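Local coordinates for spore germination protein GerM (Bacillus subtilis subsp. subtilis str. 168, PDB 6GZB), which affects both sporulation and germination through a molecular role that remains unknown, and carries two GerMN domains in tandem, at residues I263-F277 with D304-L318. Sequence-based numbering, arbitrary orientation.
Sequences IKDGRVTLDFNQSIF and DVKSVSVKVNGKSEL. With ACT (acetate ion), chain F.
Asp-271 reaches across from strand 267-272 to the type I' turn from Val-312 to Lys-315, where its OD1 accepts the backbone N-H of Gly-314 at 2.8 Å, on the syn side and 16° out of the carboxylate plane. With CG anti to the backbone N (chi1 -165°), the carboxylate is carried toward the turn, while OD2 is hydrogen-bonded to Ser-259 OG. Replaced by an alanine, the residue would probably leave the Gly-314 N-H and the Ser-259 hydroxyl without this partner, and the turn less firmly tied to the strand. At the other end Gly-266 O accepts twice, from Lys-306 N at 2.7 Å and from Ser-307 N at 3.1 Å, just where the parallel ladder begins. The ladder then runs in step to Phe-272, whose N donates to Lys-311 O and whose O receives Asn-313 N.

The face that carries Val-268, Leu-270 and Phe-272 is apolar: Val-268 CG2 meets Val-305 CG1 at 3.8 Å, Leu-270 CD1 touches Val-308 CG1 at 3.7 Å, and Phe-272 offers its ring edge to Val-310 CG1 at 4.1 Å. Ile-276 CG1 sits over the centre of that ring, 3.8 Å above its plane. Helices 229-239 and 289-299 cover this face, Ile-234 and Ile-295 both touching Leu-270 and Phe-272. Adjacent parallel strands joined through helix 289-299 form a beta-alpha-beta crossover, here the central pair of the mixed sheet in the second GerMN domain.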
loop_
_atom_site.group_PDB
_atom_site.type_symbol
_atom_site.label_atom_id
_atom_site.label_comp_id
_atom_site.label_asym_id
_atom_site.label_seq_id
_atom_site.Cartn_x
_atom_site.Cartn_y
_atom_site.Cartn_z
ATOM N N ILE A 263 20.227 4.216 9.611
ATOM C CA ILE A 263 19.597 2.914 9.632
ATOM C C ILE A 263 20.545 1.870 10.193
ATOM O O ILE A 263 21.726 1.841 9.864
ATOM C CB ILE A 263 19.092 2.495 8.239
ATOM C CG1 ILE A 263 18.438 1.112 8.322
ATOM C CG2 ILE A 263 20.225 2.501 7.226
ATOM C CD1 ILE A 263 17.506 0.807 7.169
ATOM N N LYS A 264 20.019 1.033 11.077
ATOM C CA LYS A 264 20.811 0.024 11.745
ATOM C C LYS A 264 19.917 -1.158 12.066
ATOM O O LYS A 264 18.963 -1.035 12.831
ATOM C CB LYS A 264 21.417 0.591 13.034
ATOM C CG LYS A 264 22.427 -0.339 13.700
ATOM C CD LYS A 264 22.442 -0.200 15.222
ATOM C CE LYS A 264 23.161 1.062 15.681
ATOM N NZ LYS A 264 23.686 0.939 17.071
ATOM N N ASP A 265 20.189 -2.287 11.424
ATOM C CA ASP A 265 19.414 -3.501 11.649
ATOM C C ASP A 265 17.933 -3.301 11.335
ATOM O O ASP A 265 17.075 -3.856 12.013
ATOM C CB ASP A 265 19.576 -3.969 13.096
ATOM C CG ASP A 265 20.414 -5.224 13.208
ATOM O OD1 ASP A 265 19.877 -6.316 12.920
ATOM O OD2 ASP A 265 21.607 -5.117 13.561
ATOM N N GLY A 266 17.641 -2.523 10.296
ATOM C CA GLY A 266 16.267 -2.339 9.835
ATOM C C GLY A 266 15.523 -1.252 10.590
ATOM O O GLY A 266 14.326 -1.049 10.383
ATOM N N ARG A 267 16.224 -0.579 11.496
ATOM C CA ARG A 267 15.625 0.484 12.290
ATOM C C ARG A 267 16.093 1.811 11.753
ATOM O O ARG A 267 17.282 2.098 11.740
ATOM C CB ARG A 267 15.994 0.346 13.770
ATOM C CG ARG A 267 15.592 -1.003 14.354
ATOM C CD ARG A 267 15.658 -1.052 15.871
ATOM N NE ARG A 267 16.023 -2.391 16.330
ATOM C CZ ARG A 267 15.860 -2.834 17.572
ATOM N NH1 ARG A 267 15.334 -2.049 18.504
ATOM N NH2 ARG A 267 16.230 -4.069 17.885
ATOM N N VAL A 268 15.148 2.619 11.289
ATOM C CA VAL A 268 15.461 3.946 10.795
ATOM C C VAL A 268 15.256 4.961 11.899
ATOM O O VAL A 268 14.238 4.942 12.596
ATOM C CB VAL A 268 14.565 4.313 9.597
ATOM C CG1 VAL A 268 14.813 5.747 9.152
ATOM C CG2 VAL A 268 14.801 3.331 8.455
ATOM N N THR A 269 16.200 5.886 12.017
ATOM C CA THR A 269 16.061 6.997 12.940
ATOM C C THR A 269 15.926 8.309 12.193
ATOM O O THR A 269 16.788 8.669 11.394
ATOM C CB THR A 269 17.269 7.078 13.889
ATOM O OG1 THR A 269 17.317 5.889 14.682
ATOM C CG2 THR A 269 17.154 8.283 14.808
ATOM N N LEU A 270 14.817 9.002 12.436
ATOM C CA LEU A 270 14.563 10.288 11.814
ATOM C C LEU A 270 14.705 11.401 12.836
ATOM O O LEU A 270 14.278 11.273 13.984
ATOM C CB LEU A 270 13.146 10.329 11.222
ATOM C CG LEU A 270 12.770 9.226 10.235
ATOM C CD1 LEU A 270 11.298 9.334 9.863
ATOM C CD2 LEU A 270 13.644 9.306 8.993
ATOM N N ASP A 271 15.243 12.521 12.382
ATOM C CA ASP A 271 15.446 13.675 13.229
ATOM C C ASP A 271 14.778 14.860 12.566
ATOM O O ASP A 271 15.216 15.315 11.516
ATOM C CB ASP A 271 16.947 13.933 13.402
ATOM C CG ASP A 271 17.254 14.880 14.550
ATOM O OD1 ASP A 271 16.314 15.295 15.266
ATOM O OD2 ASP A 271 18.446 15.208 14.729
ATOM N N PHE A 272 13.665 15.273 13.112
ATOM C CA PHE A 272 12.889 16.308 12.517
ATOM C C PHE A 272 13.101 17.666 13.103
ATOM O O PHE A 272 13.684 17.830 14.129
ATOM C CB PHE A 272 11.413 16.001 12.730
ATOM C CG PHE A 272 10.887 14.871 11.922
ATOM C CD1 PHE A 272 10.536 15.056 10.621
ATOM C CD2 PHE A 272 10.696 13.650 12.486
ATOM C CE1 PHE A 272 10.037 14.035 9.880
ATOM C CE2 PHE A 272 10.202 12.615 11.755
ATOM C CZ PHE A 272 9.870 12.811 10.450
ATOM N N ASN A 273 12.588 18.647 12.404
ATOM C CA ASN A 273 12.558 19.987 12.905
ATOM C C ASN A 273 11.265 20.157 13.703
ATOM O O ASN A 273 10.512 19.233 13.879
ATOM C CB ASN A 273 12.727 21.038 11.806
ATOM C CG ASN A 273 11.649 21.000 10.734
ATOM O OD1 ASN A 273 10.702 20.284 10.802
ATOM N ND2 ASN A 273 11.821 21.817 9.748
ATOM N N GLN A 274 10.991 21.347 14.181
ATOM C CA GLN A 274 9.816 21.581 14.991
ATOM C C GLN A 274 8.471 21.503 14.296
ATOM O O GLN A 274 7.463 21.363 14.942
ATOM C CB GLN A 274 9.944 22.905 15.741
ATOM C CG GLN A 274 10.661 22.772 17.070
ATOM C CD GLN A 274 10.854 24.084 17.827
ATOM O OE1 GLN A 274 9.908 24.811 18.093
ATOM N NE2 GLN A 274 12.085 24.360 18.197
ATOM N N SER A 275 8.458 21.601 12.983
ATOM C CA SER A 275 7.230 21.548 12.218
ATOM C C SER A 275 6.519 20.203 12.280
ATOM O O SER A 275 5.372 20.106 12.000
ATOM C CB SER A 275 7.517 21.951 10.792
ATOM O OG SER A 275 8.004 23.250 10.771
ATOM N N ILE A 276 7.237 19.168 12.638
ATOM C CA ILE A 276 6.662 17.860 12.796
ATOM C C ILE A 276 5.564 17.805 13.851
ATOM O O ILE A 276 4.691 17.012 13.745
ATOM C CB ILE A 276 7.732 16.788 13.041
ATOM C CG1 ILE A 276 7.176 15.416 12.710
ATOM C CG2 ILE A 276 8.263 16.814 14.453
ATOM C CD1 ILE A 276 6.641 15.309 11.319
ATOM N N PHE A 277 5.617 18.632 14.875
ATOM C CA PHE A 277 4.585 18.662 15.861
ATOM C C PHE A 277 3.963 20.023 15.822
ATOM O O PHE A 277 2.792 20.156 16.071
ATOM C CB PHE A 277 5.122 18.338 17.255
ATOM C CG PHE A 277 6.104 19.315 17.774
ATOM C CD1 PHE A 277 5.704 20.548 18.186
ATOM C CD2 PHE A 277 7.405 18.989 17.870
ATOM C CE1 PHE A 277 6.601 21.445 18.685
ATOM C CE2 PHE A 277 8.321 19.880 18.347
ATOM C CZ PHE A 277 7.918 21.110 18.755
ATOM N N ASP A 304 14.374 -3.574 3.596
ATOM C CA ASP A 304 15.018 -3.759 4.879
ATOM C C ASP A 304 14.628 -2.804 5.999
ATOM O O ASP A 304 15.310 -2.739 6.984
ATOM C CB ASP A 304 16.538 -3.842 4.754
ATOM C CG ASP A 304 16.991 -4.799 3.677
ATOM O OD1 ASP A 304 16.617 -5.968 3.702
ATOM O OD2 ASP A 304 17.739 -4.362 2.807
ATOM N N VAL A 305 13.539 -2.068 5.855
ATOM C CA VAL A 305 13.114 -1.181 6.907
ATOM C C VAL A 305 12.039 -1.887 7.697
ATOM O O VAL A 305 11.039 -2.258 7.156
ATOM C CB VAL A 305 12.591 0.139 6.371
ATOM C CG1 VAL A 305 12.020 0.974 7.488
ATOM C CG2 VAL A 305 13.664 0.889 5.641
ATOM N N LYS A 306 12.265 -2.067 8.985
ATOM C CA LYS A 306 11.313 -2.772 9.842
ATOM C C LYS A 306 10.677 -1.863 10.888
ATOM O O LYS A 306 9.576 -2.138 11.368
ATOM C CB LYS A 306 11.997 -3.956 10.525
ATOM C CG LYS A 306 12.567 -4.983 9.553
ATOM C CD LYS A 306 11.492 -5.558 8.635
ATOM C CE LYS A 306 11.954 -6.828 7.928
ATOM N NZ LYS A 306 11.296 -7.002 6.602
ATOM N N SER A 307 11.349 -0.768 11.225
ATOM C CA SER A 307 10.849 0.122 12.268
ATOM C C SER A 307 11.432 1.517 12.133
ATOM O O SER A 307 12.439 1.720 11.459
ATOM C CB SER A 307 11.183 -0.447 13.651
ATOM O OG SER A 307 12.578 -0.393 13.902
ATOM N N VAL A 308 10.784 2.481 12.774
ATOM C CA VAL A 308 11.161 3.883 12.657
ATOM C C VAL A 308 11.144 4.535 14.031
ATOM O O VAL A 308 10.137 4.479 14.735
ATOM C CB VAL A 308 10.180 4.659 11.758
ATOM C CG1 VAL A 308 10.664 6.088 11.536
ATOM C CG2 VAL A 308 9.967 3.925 10.448
ATOM N N SER A 309 12.265 5.143 14.407
ATOM C CA SER A 309 12.345 5.955 15.616
ATOM C C SER A 309 12.369 7.405 15.212
ATOM O O SER A 309 13.012 7.773 14.219
ATOM C CB SER A 309 13.623 5.634 16.402
ATOM O OG SER A 309 13.673 4.263 16.750
ATOM N N VAL A 310 11.671 8.236 15.976
ATOM C CA VAL A 310 11.529 9.638 15.620
ATOM C C VAL A 310 12.064 10.540 16.717
ATOM O O VAL A 310 11.846 10.294 17.897
ATOM C CB VAL A 310 10.065 9.998 15.307
ATOM C CG1 VAL A 310 9.585 9.238 14.067
ATOM C CG2 VAL A 310 9.177 9.700 16.507
ATOM N N LYS A 311 12.817 11.554 16.310
ATOM C CA LYS A 311 13.335 12.554 17.221
ATOM C C LYS A 311 13.007 13.911 16.668
ATOM O O LYS A 311 12.726 14.046 15.480
ATOM C CB LYS A 311 14.855 12.433 17.368
ATOM C CG LYS A 311 15.315 11.079 17.881
ATOM C CD LYS A 311 16.811 11.052 18.155
ATOM C CE LYS A 311 17.298 9.623 18.343
ATOM N NZ LYS A 311 18.709 9.559 18.802
ATOM N N VAL A 312 13.052 14.919 17.534
ATOM C CA VAL A 312 12.981 16.303 17.094
ATOM C C VAL A 312 14.208 17.063 17.588
ATOM O O VAL A 312 14.532 17.031 18.774
ATOM C CB VAL A 312 11.689 16.985 17.576
ATOM C CG1 VAL A 312 11.449 16.707 19.052
ATOM C CG2 VAL A 312 11.743 18.476 17.301
ATOM N N ASN A 313 14.959 17.620 16.642
ATOM C CA ASN A 313 16.170 18.375 16.936
ATOM C C ASN A 313 17.066 17.653 17.927
ATOM O O ASN A 313 17.579 18.257 18.862
ATOM C CB ASN A 313 15.816 19.761 17.459
ATOM C CG ASN A 313 15.382 20.703 16.356
ATOM O OD1 ASN A 313 16.062 20.848 15.340
ATOM N ND2 ASN A 313 14.249 21.359 16.558
ATOM N N GLY A 314 17.266 16.360 17.709
ATOM C CA GLY A 314 18.268 15.604 18.449
ATOM C C GLY A 314 17.707 14.724 19.552
ATOM O O GLY A 314 18.386 13.813 20.018
ATOM N N LYS A 315 16.471 14.984 19.970
ATOM C CA LYS A 315 15.959 14.391 21.202
ATOM C C LYS A 315 14.685 13.587 20.981
ATOM O O LYS A 315 13.806 14.009 20.231
ATOM C CB LYS A 315 15.706 15.490 22.237
ATOM C CG LYS A 315 16.979 16.144 22.747
ATOM C CD LYS A 315 16.743 16.878 24.056
ATOM C CE LYS A 315 18.057 17.260 24.714
ATOM N NZ LYS A 315 17.850 18.107 25.921
ATOM N N SER A 316 14.554 12.489 21.721
ATOM C CA SER A 316 13.344 11.674 21.705
ATOM C C SER A 316 12.235 12.246 22.580
ATOM O O SER A 316 11.775 11.599 23.509
ATOM C CB SER A 316 13.673 10.258 22.158
ATOM O OG SER A 316 14.683 9.711 21.334
ATOM N N GLU A 317 11.766 13.437 22.225
ATOM C CA GLU A 317 10.827 14.186 23.045
ATOM C C GLU A 317 9.423 14.204 22.449
ATOM O O GLU A 317 8.570 14.973 22.892
ATOM C CB GLU A 317 11.309 15.631 23.189
ATOM C CG GLU A 317 12.473 15.808 24.150
ATOM C CD GLU A 317 12.944 17.245 24.222
ATOM O OE1 GLU A 317 13.935 17.507 24.936
ATOM O OE2 GLU A 317 12.316 18.108 23.565
ATOM N N LEU A 318 9.187 13.447 21.383
ATOM C CA LEU A 318 7.852 13.464 20.776
ATOM C C LEU A 318 6.912 12.566 21.567
ATOM O O LEU A 318 7.316 11.509 22.057
ATOM C CB LEU A 318 7.893 13.045 19.306
ATOM C CG LEU A 318 8.673 13.999 18.399
ATOM C CD1 LEU A 318 9.087 13.295 17.122
ATOM C CD2 LEU A 318 7.874 15.250 18.102
HETATM C C ACT F . 13.806 23.957 14.019
HETATM O O ACT F . 12.904 24.778 13.752
HETATM O OXT ACT F . 13.718 23.195 14.996
HETATM C CH3 ACT F . 15.019 23.848 13.143
#